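Local coordinates for protein fatty Acyl-Adenylate Ligase (Escherichia coli, PDB 3PBK) that is named a fatty acyl-adenylate ligase, belongs to the AMP-binding enzyme family of the ANL clan and binds 5'-O-[(S)-(dodecanoyloxy)(hydroxy)phosphoryl]adenosine, at residues Asp218-Phe226 with Leu244-Phe254; Gly417-Phe425 with Glu433-Asp441. All coordinates share one frame; numbering follows the deposited sequence.

Interaction 1: residues Asp218-Phe226 with Leu244-Phe254; sequences DRCVSWLPF and LSVDYLRTQDF
W223 and F254 lie face to face at the tight end of this contact. The five-membered ring of W223 and the ring of F254 have centroids 3.7 Å apart and planes only 10° apart. W223 has CG between its backbone N and carbonyl carbon, which lays the indole over F254; L224 CD2 sits on the opposite face. The W223 carbonyl O accepts T251 OG1 at 2.9 Å, in the carbonyl plane, and ties T251, the first residue of the helix, to the residue after strand 220-222. Between W223 and R219 the strands pair in parallel. C220 O takes D247 N at 2.9 Å, and S222 N gives to D247 O at 2.9 Å. Beside this pairing F226 points its ring edge at the face of Y248, with planes at 90°. The R219 end is looser and partly open to solvent. There R219, its chain bent at chi3, turns NH1 to both carboxylate oxygens of D247, with a salt bridge to OD2. The guanidinium and carboxylate planes stand 57° apart. S245 CB is 3.9 Å from R219 NH2. The side chain of C220 is about 5 Å from the bound 5'-O-[(S)-(dodecanoyloxy)(hydroxy)phosphoryl]adenosine. Neighbouring parallel strands joined through helix 229-241 are a beta-alpha-beta crossover, here within the large mixed sheet.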
loop_
_atom_site.group_PDB
_atom_site.type_symbol
_atom_site.label_atom_id
_atom_site.label_comp_id
_atom_site.label_asym_id
_atom_site.label_seq_id
_atom_site.Cartn_x
_atom_site.Cartn_y
_atom_site.Cartn_z
ATOM N N ASP A 218 17.724 -12.156 -9.423
ATOM C CA ASP A 218 16.603 -11.211 -9.441
ATOM C C ASP A 218 17.057 -9.840 -8.951
ATOM O O ASP A 218 18.005 -9.719 -8.167
ATOM C CB ASP A 218 15.430 -11.698 -8.579
ATOM C CG ASP A 218 14.391 -12.489 -9.374
ATOM O OD1 ASP A 218 14.522 -12.576 -10.614
ATOM O OD2 ASP A 218 13.440 -13.027 -8.758
ATOM N N ARG A 219 16.378 -8.806 -9.423
ATOM C CA ARG A 219 16.686 -7.451 -9.002
ATOM C C ARG A 219 15.432 -6.592 -9.015
ATOM O O ARG A 219 14.759 -6.490 -10.043
ATOM C CB ARG A 219 17.733 -6.847 -9.920
ATOM C CG ARG A 219 17.581 -5.356 -10.086
ATOM C CD ARG A 219 18.641 -4.839 -11.010
ATOM N NE ARG A 219 19.905 -4.677 -10.313
ATOM C CZ ARG A 219 20.481 -3.500 -10.145
ATOM N NH1 ARG A 219 19.889 -2.433 -10.656
ATOM N NH2 ARG A 219 21.634 -3.392 -9.495
ATOM N N CYS A 220 15.142 -5.967 -7.876
ATOM C CA CYS A 220 13.909 -5.201 -7.685
ATOM C C CYS A 220 13.956 -3.736 -8.127
ATOM O O CYS A 220 15.003 -3.092 -8.120
ATOM C CB CYS A 220 13.498 -5.254 -6.223
ATOM S SG CYS A 220 13.620 -6.900 -5.541
ATOM N N VAL A 221 12.791 -3.220 -8.501
ATOM C CA VAL A 221 12.642 -1.833 -8.916
ATOM C C VAL A 221 11.378 -1.290 -8.266
ATOM O O VAL A 221 10.308 -1.877 -8.412
ATOM C CB VAL A 221 12.510 -1.729 -10.455
ATOM C CG1 VAL A 221 12.284 -0.284 -10.885
ATOM C CG2 VAL A 221 13.738 -2.313 -11.136
ATOM N N SER A 222 11.491 -0.185 -7.538
ATOM C CA SER A 222 10.319 0.404 -6.896
ATOM C C SER A 222 10.280 1.914 -7.035
ATOM O O SER A 222 11.313 2.578 -6.994
ATOM C CB SER A 222 10.264 0.036 -5.413
ATOM O OG SER A 222 9.393 0.900 -4.703
ATOM N N TRP A 223 9.082 2.455 -7.211
ATOM C CA TRP A 223 8.897 3.892 -7.138
ATOM C C TRP A 223 7.984 4.217 -5.952
ATOM O O TRP A 223 7.660 5.380 -5.708
ATOM C CB TRP A 223 8.345 4.451 -8.455
ATOM C CG TRP A 223 7.087 3.790 -8.929
ATOM C CD1 TRP A 223 6.978 2.831 -9.890
ATOM C CD2 TRP A 223 5.757 4.032 -8.453
ATOM N NE1 TRP A 223 5.666 2.456 -10.041
ATOM C CE2 TRP A 223 4.898 3.178 -9.168
ATOM C CE3 TRP A 223 5.213 4.884 -7.489
ATOM C CZ2 TRP A 223 3.520 3.158 -8.952
ATOM C CZ3 TRP A 223 3.853 4.859 -7.279
ATOM C CH2 TRP A 223 3.020 4.006 -8.003
ATOM N N LEU A 224 7.594 3.185 -5.203
ATOM C CA LEU A 224 6.680 3.334 -4.071
ATOM C C LEU A 224 7.308 4.076 -2.898
ATOM O O LEU A 224 8.523 4.016 -2.689
ATOM C CB LEU A 224 6.211 1.967 -3.596
ATOM C CG LEU A 224 5.664 1.061 -4.687
ATOM C CD1 LEU A 224 5.652 -0.373 -4.218
ATOM C CD2 LEU A 224 4.281 1.513 -5.085
ATOM N N PRO A 225 6.473 4.766 -2.107
ATOM C CA PRO A 225 6.950 5.550 -0.961
ATOM C C PRO A 225 7.301 4.634 0.195
ATOM O O PRO A 225 6.623 3.624 0.380
ATOM C CB PRO A 225 5.726 6.385 -0.570
ATOM C CG PRO A 225 4.657 6.086 -1.591
ATOM C CD PRO A 225 5.007 4.789 -2.220
ATOM N N PHE A 226 8.324 4.973 0.970
ATOM C CA PHE A 226 8.649 4.165 2.143
ATOM C C PHE A 226 7.608 4.351 3.233
ATOM O O PHE A 226 7.540 3.568 4.174
ATOM C CB PHE A 226 10.058 4.466 2.668
ATOM C CG PHE A 226 11.162 3.994 1.752
ATOM C CD1 PHE A 226 10.974 2.908 0.919
ATOM C CD2 PHE A 226 12.388 4.623 1.735
ATOM C CE1 PHE A 226 11.979 2.478 0.086
ATOM C CE2 PHE A 226 13.392 4.186 0.906
ATOM C CZ PHE A 226 13.185 3.119 0.083
ATOM N N LEU A 244 19.257 -9.176 -2.151
ATOM C CA LEU A 244 18.999 -8.761 -3.535
ATOM C C LEU A 244 19.071 -7.247 -3.703
ATOM O O LEU A 244 18.600 -6.501 -2.856
ATOM C CB LEU A 244 17.605 -9.219 -3.970
ATOM C CG LEU A 244 17.379 -10.700 -4.263
ATOM C CD1 LEU A 244 16.095 -10.885 -5.045
ATOM C CD2 LEU A 244 18.549 -11.281 -5.029
ATOM N N SER A 245 19.628 -6.783 -4.810
ATOM C CA SER A 245 19.713 -5.347 -5.030
ATOM C C SER A 245 18.354 -4.745 -5.395
ATOM O O SER A 245 17.435 -5.456 -5.799
ATOM C CB SER A 245 20.748 -5.041 -6.109
ATOM O OG SER A 245 22.052 -5.387 -5.670
ATOM N N VAL A 246 18.225 -3.431 -5.251
ATOM C CA VAL A 246 16.999 -2.747 -5.639
ATOM C C VAL A 246 17.301 -1.340 -6.145
ATOM O O VAL A 246 18.265 -0.716 -5.710
ATOM C CB VAL A 246 16.010 -2.678 -4.465
ATOM C CG1 VAL A 246 16.523 -1.741 -3.399
ATOM C CG2 VAL A 246 14.643 -2.241 -4.945
ATOM N N ASP A 247 16.483 -0.851 -7.076
ATOM C CA ASP A 247 16.607 0.512 -7.597
ATOM C C ASP A 247 15.347 1.310 -7.317
ATOM O O ASP A 247 14.246 0.860 -7.634
ATOM C CB ASP A 247 16.812 0.488 -9.106
ATOM C CG ASP A 247 17.794 -0.558 -9.538
ATOM O OD1 ASP A 247 18.711 -0.860 -8.752
ATOM O OD2 ASP A 247 17.649 -1.079 -10.663
ATOM N N TYR A 248 15.503 2.504 -6.759
ATOM C CA TYR A 248 14.352 3.336 -6.432
ATOM C C TYR A 248 14.194 4.544 -7.325
ATOM O O TYR A 248 15.177 5.145 -7.749
ATOM C CB TYR A 248 14.466 3.861 -5.016
ATOM C CG TYR A 248 14.627 2.793 -3.988
ATOM C CD1 TYR A 248 15.807 2.667 -3.277
ATOM C CD2 TYR A 248 13.601 1.912 -3.725
ATOM C CE1 TYR A 248 15.961 1.683 -2.328
ATOM C CE2 TYR A 248 13.739 0.931 -2.781
ATOM C CZ TYR A 248 14.919 0.815 -2.081
ATOM O OH TYR A 248 15.057 -0.174 -1.131
ATOM N N LEU A 249 12.939 4.898 -7.592
ATOM C CA LEU A 249 12.585 6.238 -8.041
ATOM C C LEU A 249 11.873 6.943 -6.890
ATOM O O LEU A 249 11.370 6.299 -5.957
ATOM C CB LEU A 249 11.670 6.185 -9.265
ATOM C CG LEU A 249 12.315 5.880 -10.623
ATOM C CD1 LEU A 249 11.267 5.771 -11.715
ATOM C CD2 LEU A 249 13.329 6.940 -10.986
ATOM N N ARG A 250 11.839 8.267 -6.925
ATOM C CA ARG A 250 11.028 8.976 -5.947
ATOM C C ARG A 250 9.580 8.875 -6.402
ATOM O O ARG A 250 9.304 8.787 -7.599
ATOM C CB ARG A 250 11.480 10.428 -5.805
ATOM C CG ARG A 250 12.894 10.568 -5.266
ATOM C CD ARG A 250 13.209 12.006 -4.901
ATOM N NE ARG A 250 13.919 12.722 -5.957
ATOM C CZ ARG A 250 15.189 12.497 -6.297
ATOM N NH1 ARG A 250 15.883 11.548 -5.678
ATOM N NH2 ARG A 250 15.761 13.210 -7.271
ATOM N N THR A 251 8.653 8.850 -5.457
ATOM C CA THR A 251 7.263 8.623 -5.818
ATOM C C THR A 251 6.735 9.761 -6.665
ATOM O O THR A 251 6.001 9.538 -7.620
ATOM C CB THR A 251 6.380 8.467 -4.589
ATOM O OG1 THR A 251 6.855 7.369 -3.805
ATOM C CG2 THR A 251 4.958 8.193 -5.012
ATOM N N GLN A 252 7.118 10.984 -6.311
ATOM C CA GLN A 252 6.688 12.172 -7.047
ATOM C C GLN A 252 7.252 12.193 -8.470
ATOM O O GLN A 252 6.563 12.591 -9.409
ATOM C CB GLN A 252 7.042 13.458 -6.284
ATOM C CG GLN A 252 8.428 13.447 -5.615
ATOM C CD GLN A 252 8.466 12.790 -4.204
ATOM O OE1 GLN A 252 7.872 11.721 -3.958
ATOM N NE2 GLN A 252 9.194 13.437 -3.281
ATOM N N ASP A 253 8.494 11.745 -8.626
ATOM C CA ASP A 253 9.133 11.696 -9.939
ATOM C C ASP A 253 8.425 10.742 -10.887
ATOM O O ASP A 253 8.279 11.029 -12.073
ATOM C CB ASP A 253 10.599 11.297 -9.817
ATOM C CG ASP A 253 11.452 12.385 -9.209
ATOM O OD1 ASP A 253 11.066 13.573 -9.301
ATOM O OD2 ASP A 253 12.517 12.045 -8.649
ATOM N N PHE A 254 8.001 9.594 -10.371
ATOM C CA PHE A 254 7.184 8.684 -11.160
ATOM C C PHE A 254 5.862 9.348 -11.539
ATOM O O PHE A 254 5.463 9.327 -12.701
ATOM C CB PHE A 254 6.923 7.377 -10.409
ATOM C CG PHE A 254 5.745 6.603 -10.931
ATOM C CD1 PHE A 254 5.874 5.787 -12.044
ATOM C CD2 PHE A 254 4.507 6.697 -10.313
ATOM C CE1 PHE A 254 4.789 5.074 -12.536
ATOM C CE2 PHE A 254 3.416 5.988 -10.795
ATOM C CZ PHE A 254 3.557 5.170 -11.909
#

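Interaction 2: residues Gly417-Phe425 with Glu433-Asp441; sequences GPSLMSGYF and EIAATGWLD
L420 and I434 meet tip to tip, with L420 CD1 3.7 Å from I434 CG2. The other methyl of L420, CD2, lies 4.0 Å from L440 CB. L420 thus fits between the last turn of helix 428-437 and the strand that follows. That helix links strand 411-416 to its antiparallel neighbour 440-442, and the contact packs the loop after the first strand against the helix end and the second strand. Beside L420 comes M421, modelled as selenomethionine. Its CB meets nothing of 433-441 closely. Its CG sits between the backbone N and the carbonyl carbon (chi1 67°), and this carries the side chain past I434, with CG 3.8 Å from I434 CD1. Beyond CG the chain is extended. SE makes no close approach to 433-441 and carries the terminal methyl onward. That methyl, CE, is 3.6 Å from I434 CD1 and 3.6 Å from L440 CD1. M421 crosses both residues at about a right angle. CE also lies over one face of the Y424 ring, 4.0 Å above its plane and offset toward the rim. The two branches of I434 divide the work: CG2 goes to L420, and CD1 goes mainly to M421. Polar ties lie around this apolar patch. S422 OG is hydrogen-bonded to E199 OE2. T437 OG1 accepts W439 N in an ST turn where the helix ends. The contact is mostly aliphatic side-chain carbons, with a few backbone carbonyls at the margin, so it rests on dispersion and the burial of apolar surface, and its fit comes from shape rather than from directed bonds.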
loop_
_atom_site.group_PDB
_atom_site.type_symbol
_atom_site.label_atom_id
_atom_site.label_comp_id
_atom_site.label_asym_id
_atom_site.label_seq_id
_atom_site.Cartn_x
_atom_site.Cartn_y
_atom_site.Cartn_z
ATOM N N GLY A 417 -1.909 -16.654 11.192
ATOM C CA GLY A 417 -0.572 -17.160 10.942
ATOM C C GLY A 417 0.484 -16.190 11.420
ATOM O O GLY A 417 0.170 -15.099 11.877
ATOM N N PRO A 418 1.754 -16.572 11.285
ATOM C CA PRO A 418 2.918 -15.906 11.884
ATOM C C PRO A 418 3.044 -14.428 11.529
ATOM O O PRO A 418 3.525 -13.645 12.355
ATOM C CB PRO A 418 4.094 -16.662 11.281
ATOM C CG PRO A 418 3.530 -17.951 10.848
ATOM C CD PRO A 418 2.153 -17.656 10.384
ATOM N N SER A 419 2.640 -14.058 10.318
ATOM C CA SER A 419 2.744 -12.680 9.861
ATOM C C SER A 419 1.798 -11.745 10.598
ATOM O O SER A 419 2.057 -10.556 10.697
ATOM C CB SER A 419 2.472 -12.605 8.364
ATOM O OG SER A 419 3.454 -13.326 7.643
ATOM N N LEU A 420 0.701 -12.283 11.116
ATOM C CA LEU A 420 -0.313 -11.469 11.776
ATOM C C LEU A 420 0.310 -10.532 12.803
ATOM O O LEU A 420 1.225 -10.923 13.534
ATOM C CB LEU A 420 -1.326 -12.364 12.474
ATOM C CG LEU A 420 -2.786 -11.929 12.439
ATOM C CD1 LEU A 420 -3.496 -12.418 13.683
ATOM C CD2 LEU A 420 -2.887 -10.435 12.337
HETATM N N MSE A 421 -0.200 -9.304 12.867
HETATM C CA MSE A 421 0.291 -8.311 13.806
HETATM C C MSE A 421 -0.005 -8.737 15.229
HETATM O O MSE A 421 -0.579 -9.802 15.466
HETATM C CB MSE A 421 -0.385 -6.980 13.554
HETATM C CG MSE A 421 -1.857 -6.999 13.879
HETATM SE SE MSE A 421 -2.674 -5.223 13.805
HETATM C CE MSE A 421 -4.508 -5.731 14.260
ATOM N N SER A 422 0.384 -7.899 16.181
ATOM C CA SER A 422 0.140 -8.190 17.582
ATOM C C SER A 422 -1.107 -7.456 18.024
ATOM O O SER A 422 -1.767 -7.838 18.995
ATOM C CB SER A 422 1.339 -7.771 18.420
ATOM O OG SER A 422 2.524 -8.410 17.959
ATOM N N GLY A 423 -1.427 -6.409 17.270
ATOM C CA GLY A 423 -2.567 -5.553 17.531
ATOM C C GLY A 423 -2.184 -4.111 17.262
ATOM O O GLY A 423 -1.064 -3.825 16.854
ATOM N N TYR A 424 -3.119 -3.199 17.488
ATOM C CA TYR A 424 -2.848 -1.777 17.322
ATOM C C TYR A 424 -2.192 -1.244 18.571
ATOM O O TYR A 424 -2.626 -1.540 19.679
ATOM C CB TYR A 424 -4.129 -0.986 17.014
ATOM C CG TYR A 424 -4.757 -1.345 15.689
ATOM C CD1 TYR A 424 -4.098 -1.087 14.496
ATOM C CD2 TYR A 424 -6.004 -1.952 15.633
ATOM C CE1 TYR A 424 -4.668 -1.429 13.282
ATOM C CE2 TYR A 424 -6.582 -2.293 14.425
ATOM C CZ TYR A 424 -5.911 -2.031 13.257
ATOM O OH TYR A 424 -6.483 -2.375 12.066
ATOM N N PHE A 425 -1.147 -0.450 18.378
ATOM C CA PHE A 425 -0.353 0.085 19.475
ATOM C C PHE A 425 -1.180 0.851 20.503
ATOM O O PHE A 425 -1.785 1.870 20.187
ATOM C CB PHE A 425 0.748 0.982 18.928
ATOM C CG PHE A 425 1.676 1.484 19.972
ATOM C CD1 PHE A 425 2.721 0.691 20.422
ATOM C CD2 PHE A 425 1.509 2.742 20.512
ATOM C CE1 PHE A 425 3.583 1.138 21.391
ATOM C CE2 PHE A 425 2.369 3.202 21.488
ATOM C CZ PHE A 425 3.411 2.396 21.927
ATOM N N GLU A 433 -7.929 -9.730 21.519
ATOM C CA GLU A 433 -8.661 -10.574 20.565
ATOM C C GLU A 433 -7.724 -11.451 19.735
ATOM O O GLU A 433 -7.971 -12.642 19.538
ATOM C CB GLU A 433 -9.528 -9.713 19.634
ATOM C CG GLU A 433 -10.922 -9.399 20.183
ATOM C CD GLU A 433 -11.618 -8.223 19.466
ATOM O OE1 GLU A 433 -11.116 -7.756 18.404
ATOM O OE2 GLU A 433 -12.677 -7.770 19.980
ATOM N N ILE A 434 -6.644 -10.848 19.249
ATOM C CA ILE A 434 -5.691 -11.551 18.409
ATOM C C ILE A 434 -4.995 -12.634 19.215
ATOM O O ILE A 434 -4.874 -13.777 18.755
ATOM C CB ILE A 434 -4.679 -10.582 17.790
ATOM C CG1 ILE A 434 -5.385 -9.751 16.718
ATOM C CG2 ILE A 434 -3.492 -11.331 17.205
ATOM C CD1 ILE A 434 -4.451 -9.006 15.804
ATOM N N ALA A 435 -4.556 -12.274 20.423
ATOM C CA ALA A 435 -3.962 -13.226 21.366
ATOM C C ALA A 435 -4.893 -14.420 21.656
ATOM O O ALA A 435 -4.439 -15.565 21.777
ATOM C CB ALA A 435 -3.609 -12.511 22.648
ATOM N N ALA A 436 -6.189 -14.130 21.758
ATOM C CA ALA A 436 -7.215 -15.121 22.058
ATOM C C ALA A 436 -7.574 -16.046 20.877
ATOM O O ALA A 436 -7.431 -17.264 20.967
ATOM C CB ALA A 436 -8.456 -14.419 22.575
ATOM N N THR A 437 -8.049 -15.475 19.772
ATOM C CA THR A 437 -8.488 -16.285 18.633
ATOM C C THR A 437 -7.380 -16.653 17.654
ATOM O O THR A 437 -7.382 -17.737 17.087
ATOM C CB THR A 437 -9.596 -15.587 17.841
ATOM O OG1 THR A 437 -9.037 -14.496 17.095
ATOM C CG2 THR A 437 -10.682 -15.077 18.782
ATOM N N GLY A 438 -6.440 -15.746 17.443
ATOM C CA GLY A 438 -5.404 -15.970 16.457
ATOM C C GLY A 438 -5.856 -15.544 15.072
ATOM O O GLY A 438 -5.111 -15.690 14.100
ATOM N N TRP A 439 -7.081 -15.022 14.998
ATOM C CA TRP A 439 -7.675 -14.548 13.751
ATOM C C TRP A 439 -7.870 -13.048 13.739
ATOM O O TRP A 439 -8.085 -12.421 14.778
ATOM C CB TRP A 439 -9.048 -15.182 13.517
ATOM C CG TRP A 439 -8.985 -16.586 13.115
ATOM C CD1 TRP A 439 -9.209 -17.658 13.904
ATOM C CD2 TRP A 439 -8.664 -17.098 11.812
ATOM N NE1 TRP A 439 -9.047 -18.815 13.186
ATOM C CE2 TRP A 439 -8.717 -18.501 11.896
ATOM C CE3 TRP A 439 -8.342 -16.507 10.589
ATOM C CZ2 TRP A 439 -8.463 -19.328 10.802
ATOM C CZ3 TRP A 439 -8.083 -17.336 9.508
ATOM C CH2 TRP A 439 -8.147 -18.731 9.625
ATOM N N LEU A 440 -7.832 -12.482 12.544
ATOM C CA LEU A 440 -8.141 -11.081 12.371
ATOM C C LEU A 440 -9.117 -10.949 11.230
ATOM O O LEU A 440 -8.953 -11.588 10.191
ATOM C CB LEU A 440 -6.886 -10.287 12.031
ATOM C CG LEU A 440 -7.226 -8.858 11.639
ATOM C CD1 LEU A 440 -7.011 -7.939 12.810
ATOM C CD2 LEU A 440 -6.384 -8.421 10.482
ATOM N N ASP A 441 -10.140 -10.125 11.430
ATOM C CA ASP A 441 -11.051 -9.746 10.361
ATOM C C ASP A 441 -10.497 -8.530 9.619
ATOM O O ASP A 441 -10.409 -7.449 10.181
ATOM C CB ASP A 441 -12.412 -9.420 10.952
ATOM C CG ASP A 441 -13.392 -8.946 9.916
ATOM O OD1 ASP A 441 -12.937 -8.603 8.803
ATOM O OD2 ASP A 441 -14.613 -8.924 10.208
#

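Along the chain the two contacts come in series, and neither nests in nor crosses the other. Interaction 1 closes first. It brings residues 244-254 back to 218-226 after an excursion of 17 residues, most of them in helix 229-241. Interaction 2 opens much later and closes a shorter loop of seven residues, mostly helical, between 417-425 and 433-441. The first ties neighbouring strands of the nine-stranded mixed sheet to the start of helix 251-256. The second ties the loop after strand 411-416 to helix 428-437 and strand 440-442. They lie on opposite sides of the chain's centre, with nearest atoms about 16 Å apart, and do not touch.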